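Local coordinates for protein cysteine protease (PDB 5HU4) that anchors surface proteins to the cell wall as a class A sortase, cleaving their C-terminal sorting signal and passing them on through a thioester intermediate, at residues Tyr80-Thr85 and Gly125-Thr130; Lys42-Leu47 and Asp103-Leu108. All coordinates share one frame; numbering follows the deposited sequence.

Contact 1: residues Tyr80-Thr85 and Gly125-Thr130; sequences YEYTVT and GELEKT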
loop_
_atom_site.group_PDB
_atom_site.type_symbol
_atom_site.label_atom_id
_atom_site.label_comp_id
_atom_site.label_asym_id
_atom_site.label_seq_id
_atom_site.Cartn_x
_atom_site.Cartn_y
_atom_site.Cartn_z
ATOM N N TYR A 80 -9.036 -1.412 7.933
ATOM C CA TYR A 80 -9.571 -1.639 6.597
ATOM C C TYR A 80 -8.914 -2.852 5.949
ATOM O O TYR A 80 -7.708 -2.852 5.695
ATOM C CB TYR A 80 -9.377 -0.400 5.722
ATOM C CG TYR A 80 -9.903 0.873 6.347
ATOM C CD1 TYR A 80 -9.078 1.683 7.118
ATOM C CD2 TYR A 80 -11.224 1.259 6.174
ATOM C CE1 TYR A 80 -9.556 2.846 7.693
ATOM C CE2 TYR A 80 -11.712 2.420 6.746
ATOM C CZ TYR A 80 -10.872 3.210 7.503
ATOM O OH TYR A 80 -11.350 4.367 8.075
ATOM N N GLU A 81 -9.711 -3.881 5.681
ATOM C CA GLU A 81 -9.190 -5.115 5.107
ATOM C C GLU A 81 -9.491 -5.222 3.618
ATOM O O GLU A 81 -10.652 -5.243 3.204
ATOM C CB GLU A 81 -9.760 -6.329 5.844
ATOM C CG GLU A 81 -9.385 -7.666 5.222
ATOM C CD GLU A 81 -9.745 -8.844 6.108
ATOM O OE1 GLU A 81 -10.173 -8.615 7.260
ATOM O OE2 GLU A 81 -9.600 -9.998 5.653
ATOM N N TYR A 82 -8.433 -5.289 2.816
ATOM C CA TYR A 82 -8.564 -5.478 1.379
ATOM C C TYR A 82 -8.112 -6.880 0.984
ATOM O O TYR A 82 -7.376 -7.535 1.722
ATOM C CB TYR A 82 -7.749 -4.433 0.612
ATOM C CG TYR A 82 -8.157 -2.996 0.862
ATOM C CD1 TYR A 82 -7.709 -2.310 1.984
ATOM C CD2 TYR A 82 -8.974 -2.321 -0.035
ATOM C CE1 TYR A 82 -8.072 -0.995 2.210
ATOM C CE2 TYR A 82 -9.342 -1.006 0.183
ATOM C CZ TYR A 82 -8.888 -0.349 1.307
ATOM O OH TYR A 82 -9.252 0.959 1.527
ATOM N N THR A 83 -8.555 -7.335 -0.183
ATOM C CA THR A 83 -8.121 -8.620 -0.718
ATOM C C THR A 83 -7.603 -8.445 -2.139
ATOM O O THR A 83 -8.332 -7.983 -3.017
ATOM C CB THR A 83 -9.258 -9.657 -0.710
ATOM O OG1 THR A 83 -9.623 -9.959 0.643
ATOM C CG2 THR A 83 -8.816 -10.936 -1.405
ATOM N N VAL A 84 -6.341 -8.810 -2.354
ATOM C CA VAL A 84 -5.702 -8.685 -3.661
ATOM C C VAL A 84 -6.499 -9.404 -4.744
ATOM O O VAL A 84 -6.774 -10.597 -4.632
ATOM C CB VAL A 84 -4.266 -9.245 -3.638
ATOM C CG1 VAL A 84 -3.658 -9.213 -5.032
ATOM C CG2 VAL A 84 -3.406 -8.465 -2.654
ATOM N N THR A 85 -6.874 -8.671 -5.787
ATOM C CA THR A 85 -7.666 -9.243 -6.870
ATOM C C THR A 85 -6.939 -9.177 -8.209
ATOM O O THR A 85 -7.262 -9.923 -9.132
ATOM C CB THR A 85 -9.026 -8.535 -7.004
ATOM O OG1 THR A 85 -8.823 -7.131 -7.206
ATOM C CG2 THR A 85 -9.863 -8.749 -5.754
ATOM N N GLY A 125 -6.327 -4.346 -4.546
ATOM C CA GLY A 125 -7.130 -5.128 -3.626
ATOM C C GLY A 125 -8.471 -4.481 -3.344
ATOM O O GLY A 125 -8.540 -3.290 -3.042
ATOM N N GLU A 126 -9.540 -5.266 -3.445
ATOM C CA GLU A 126 -10.883 -4.773 -3.160
ATOM C C GLU A 126 -11.185 -4.835 -1.666
ATOM O O GLU A 126 -10.798 -5.789 -0.987
ATOM C CB GLU A 126 -11.925 -5.579 -3.938
ATOM C CG GLU A 126 -11.750 -5.539 -5.448
ATOM C CD GLU A 126 -12.042 -4.173 -6.033
ATOM O OE1 GLU A 126 -12.883 -3.447 -5.462
ATOM O OE2 GLU A 126 -11.433 -3.826 -7.067
ATOM N N LEU A 127 -11.874 -3.817 -1.158
ATOM C CA LEU A 127 -12.248 -3.777 0.251
ATOM C C LEU A 127 -13.220 -4.903 0.571
ATOM O O LEU A 127 -14.205 -5.106 -0.142
ATOM C CB LEU A 127 -12.862 -2.425 0.613
ATOM C CG LEU A 127 -13.196 -2.191 2.088
ATOM C CD1 LEU A 127 -11.930 -2.109 2.931
ATOM C CD2 LEU A 127 -14.039 -0.933 2.259
ATOM N N GLU A 128 -12.938 -5.638 1.640
ATOM C CA GLU A 128 -13.741 -6.802 1.985
ATOM C C GLU A 128 -14.510 -6.568 3.285
ATOM O O GLU A 128 -15.650 -7.017 3.430
ATOM C CB GLU A 128 -12.850 -8.047 2.077
ATOM C CG GLU A 128 -13.201 -9.022 3.188
ATOM C CD GLU A 128 -12.299 -10.243 3.192
ATOM O OE1 GLU A 128 -11.335 -10.275 2.398
ATOM O OE2 GLU A 128 -12.551 -11.172 3.988
ATOM N N LYS A 129 -13.891 -5.849 4.218
ATOM C CA LYS A 129 -14.562 -5.481 5.463
ATOM C C LYS A 129 -13.886 -4.301 6.158
ATOM O O LYS A 129 -12.705 -4.023 5.935
ATOM C CB LYS A 129 -14.620 -6.679 6.414
ATOM C CG LYS A 129 -13.348 -6.904 7.213
ATOM C CD LYS A 129 -13.383 -8.248 7.923
ATOM C CE LYS A 129 -13.349 -9.392 6.923
ATOM N NZ LYS A 129 -13.102 -10.703 7.582
ATOM N N THR A 130 -14.649 -3.609 6.999
ATOM C CA THR A 130 -14.138 -2.490 7.783
ATOM C C THR A 130 -14.584 -2.632 9.235
ATOM O O THR A 130 -15.751 -2.914 9.504
ATOM C CB THR A 130 -14.621 -1.136 7.225
ATOM O OG1 THR A 130 -14.153 -0.972 5.881
ATOM C CG2 THR A 130 -14.102 0.014 8.079
HETATM O O HOH W 1 -10.001 -6.078 -9.051
#
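Leu127 sets its CD1 methyl over the centre of the Tyr82 ring, 3.9 Å from the centroid and 12° off the ring normal, a CH-pi contact. CG of Leu127 stands anti to the backbone N (chi1 -175°), which carries that methyl across to the neighbouring strand, where it also meets Tyr80 CB. Beside it, Tyr80 CE2 lies against Thr130 CG2. On the other face of the sheet Glu81 and Glu128 run side by side, their OE2 atoms 3.6 Å apart; Lys129, bent at chi3, crosses Glu81 obliquely with CD and CE against OE1, and its NZ makes long salt bridges to Glu81 OE1 and Glu128 OE2, which probably ease the like charges.

The antiparallel pairing slips by one residue at a classic beta bulge, where Glu128 and Lys129 both face Glu81. Glu81 O takes Glu128 N at 2.8 Å and, weakly, Lys129 N at 3.4 Å, while Glu81 N bonds to Lys129 O. Past the bulge, Thr83 N bonds to Glu126 O at 2.8 Å, and Gly125 meets Val84 CA to CA at 3.8 Å. Further out, Tyr80 OH is hydrogen-bonded to Asp75 and Tyr82 OH to Gly41 N. Strand 70-74 flanks Tyr80-Thr85 on its other edge.

Contact 2: residues Lys42-Leu47 and Asp103-Leu108; sequences KGNYPL and DARITL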
loop_
_atom_site.group_PDB
_atom_site.type_symbol
_atom_site.label_atom_id
_atom_site.label_comp_id
_atom_site.label_asym_id
_atom_site.label_seq_id
_atom_site.Cartn_x
_atom_site.Cartn_y
_atom_site.Cartn_z
ATOM N N LYS A 42 -12.434 4.157 1.237
ATOM C CA LYS A 42 -13.332 4.774 0.269
ATOM C C LYS A 42 -12.636 5.004 -1.069
ATOM O O LYS A 42 -11.505 5.490 -1.114
ATOM C CB LYS A 42 -13.874 6.098 0.812
ATOM N N GLY A 43 -13.323 4.655 -2.152
ATOM C CA GLY A 43 -12.789 4.818 -3.492
ATOM C C GLY A 43 -11.483 4.075 -3.682
ATOM O O GLY A 43 -11.302 2.974 -3.161
ATOM N N ASN A 44 -10.566 4.677 -4.429
ATOM C CA ASN A 44 -9.236 4.111 -4.593
ATOM C C ASN A 44 -8.247 4.769 -3.641
ATOM O O ASN A 44 -8.206 5.993 -3.523
ATOM C CB ASN A 44 -8.757 4.261 -6.038
ATOM C CG ASN A 44 -7.407 3.610 -6.274
ATOM O OD1 ASN A 44 -6.993 2.723 -5.527
ATOM N ND2 ASN A 44 -6.712 4.050 -7.315
ATOM N N TYR A 45 -7.457 3.948 -2.958
ATOM C CA TYR A 45 -6.433 4.452 -2.053
ATOM C C TYR A 45 -5.051 4.036 -2.543
ATOM O O TYR A 45 -4.491 3.048 -2.069
ATOM C CB TYR A 45 -6.673 3.941 -0.630
ATOM C CG TYR A 45 -5.919 4.707 0.434
ATOM C CD1 TYR A 45 -6.429 5.887 0.959
ATOM C CD2 TYR A 45 -4.700 4.250 0.914
ATOM C CE1 TYR A 45 -5.745 6.592 1.932
ATOM C CE2 TYR A 45 -4.008 4.947 1.887
ATOM C CZ TYR A 45 -4.535 6.116 2.392
ATOM O OH TYR A 45 -3.847 6.810 3.361
ATOM N N PRO A 46 -4.498 4.791 -3.506
ATOM C CA PRO A 46 -3.195 4.459 -4.091
ATOM C C PRO A 46 -2.039 4.753 -3.142
ATOM O O PRO A 46 -2.003 5.810 -2.511
ATOM C CB PRO A 46 -3.130 5.358 -5.327
ATOM C CG PRO A 46 -3.963 6.535 -4.970
ATOM C CD PRO A 46 -5.073 6.012 -4.098
ATOM N N LEU A 47 -1.106 3.811 -3.043
ATOM C CA LEU A 47 0.070 3.978 -2.200
ATOM C C LEU A 47 1.336 3.617 -2.964
ATOM O O LEU A 47 1.393 2.589 -3.637
ATOM C CB LEU A 47 -0.041 3.124 -0.934
ATOM C CG LEU A 47 -1.058 3.578 0.112
ATOM C CD1 LEU A 47 -1.266 2.499 1.165
ATOM C CD2 LEU A 47 -0.606 4.880 0.752
ATOM N N ASP A 103 -15.732 1.649 -6.761
ATOM C CA ASP A 103 -15.506 0.552 -5.831
ATOM C C ASP A 103 -14.435 0.936 -4.818
ATOM O O ASP A 103 -13.496 1.666 -5.142
ATOM C CB ASP A 103 -15.090 -0.711 -6.584
ATOM C CG ASP A 103 -13.818 -0.514 -7.390
ATOM O OD1 ASP A 103 -13.856 0.223 -8.399
ATOM O OD2 ASP A 103 -12.778 -1.093 -7.012
ATOM N N ALA A 104 -14.579 0.453 -3.589
ATOM C CA ALA A 104 -13.563 0.676 -2.569
ATOM C C ALA A 104 -12.378 -0.252 -2.816
ATOM O O ALA A 104 -12.523 -1.475 -2.796
ATOM C CB ALA A 104 -14.137 0.458 -1.182
ATOM N N ARG A 105 -11.209 0.331 -3.058
ATOM C CA ARG A 105 -10.030 -0.457 -3.394
ATOM C C ARG A 105 -8.738 0.183 -2.900
ATOM O O ARG A 105 -8.689 1.384 -2.629
ATOM C CB ARG A 105 -9.942 -0.660 -4.906
ATOM C CG ARG A 105 -9.805 0.640 -5.680
ATOM C CD ARG A 105 -9.294 0.404 -7.090
ATOM N NE ARG A 105 -10.212 -0.411 -7.879
ATOM C CZ ARG A 105 -9.899 -0.964 -9.046
ATOM N NH1 ARG A 105 -8.689 -0.788 -9.561
ATOM N NH2 ARG A 105 -10.795 -1.692 -9.698
ATOM N N ILE A 106 -7.695 -0.633 -2.787
ATOM C CA ILE A 106 -6.359 -0.136 -2.489
ATOM C C ILE A 106 -5.438 -0.463 -3.663
ATOM O O ILE A 106 -5.570 -1.510 -4.298
ATOM C CB ILE A 106 -5.800 -0.732 -1.173
ATOM C CG1 ILE A 106 -4.535 0.012 -0.736
ATOM C CG2 ILE A 106 -5.541 -2.227 -1.310
ATOM C CD1 ILE A 106 -3.966 -0.469 0.581
ATOM N N THR A 107 -4.523 0.451 -3.969
ATOM C CA THR A 107 -3.627 0.274 -5.104
ATOM C C THR A 107 -2.170 0.452 -4.692
ATOM O O THR A 107 -1.716 1.567 -4.443
ATOM C CB THR A 107 -3.957 1.263 -6.239
ATOM O OG1 THR A 107 -5.336 1.126 -6.607
ATOM C CG2 THR A 107 -3.082 0.995 -7.452
ATOM N N LEU A 108 -1.443 -0.658 -4.621
ATOM C CA LEU A 108 -0.041 -0.629 -4.222
ATOM C C LEU A 108 0.866 -0.522 -5.444
ATOM O O LEU A 108 0.761 -1.319 -6.377
ATOM C CB LEU A 108 0.311 -1.872 -3.405
ATOM C CG LEU A 108 -0.596 -2.153 -2.204
ATOM C CD1 LEU A 108 -0.011 -3.254 -1.334
ATOM C CD2 LEU A 108 -0.821 -0.885 -1.397
#
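Asn44 reaches across to Thr107, whose OG1 donates to Asn44 OD1 over a short 2.5 Å. The donor meets the amide oxygen from the side, at a C=O...O angle of 114° and somewhat out of the carbonyl plane. With CG anti to the backbone N (chi1 -177°), the Asn44 amide lies alongside its own strand and turns OD1 toward the threonine two residues along the partner. ND2 of the same amide is taken up by the carbonyls of Val97 and Asp99, so both ends of the group are gripped and its rotation is fixed.

On the opposite face the contact is buried and apolar. Leu47 CD1 packs on Ile106 CD1 at 4.1 Å, at the edge of the Tyr45 ring and in its plane, and Leu47 CB meets Leu108 CD2. Ile7 of strand 3-9 and Ile71 of strand 70-74 close over this layer, within the beta-barrel of the sortase fold. The two strands run nearly parallel, and their backbone bonds pass in turn between them: Tyr45 N to Arg105 O, Thr107 N to Tyr45 O and Leu47 N to Thr107 O at 2.7 Å. Strand 44-48 leads on to His50, and strand 105-111 ends on Cys111, probably the proton donor/acceptor and the cysteine that forms the acyl-thioester, as in the near-identical enzyme.

The end at Gly43, Asp103 and Arg105 is the partly exposed one, although the backbones stay close. Gly43 O still receives Arg105 N at 2.6 Å, but the arginine side chain offers Asn44 mainly its aliphatic part, CG lying 3.5 Å from Asn44 OD1. Its guanidinium stands nearly upright to the amide, 81° between planes, and turns back along its own segment, where NE donates to Asp103 OD2 at 2.8 Å, almost straight and in the guanidinium plane.

From the N terminus, Lys42-Leu47 comes first, followed by Tyr80-Thr85, Asp103-Leu108 and Gly125-Thr130. Contact 2 closes when the chain returns at Asp103 after 55 residues, and contact 1 closes when it returns at Gly125 after 39. The segments alternate, so the two loops cross rather than nest: strand 78-91 lies within the loop of contact 2, and strand 105-111 within that of contact 1. Strands 105-111 and 119-132 are neighbours, joined by a probable hydrogen bond between Ile106 N and Gly125 O, and the Tyr82 ring packs on the Arg105 backbone. With that pairing between them, the two contacts belong to the strand order 44-48, 105-111, 119-132, 78-91, parallel at the first pairing and antiparallel thereafter.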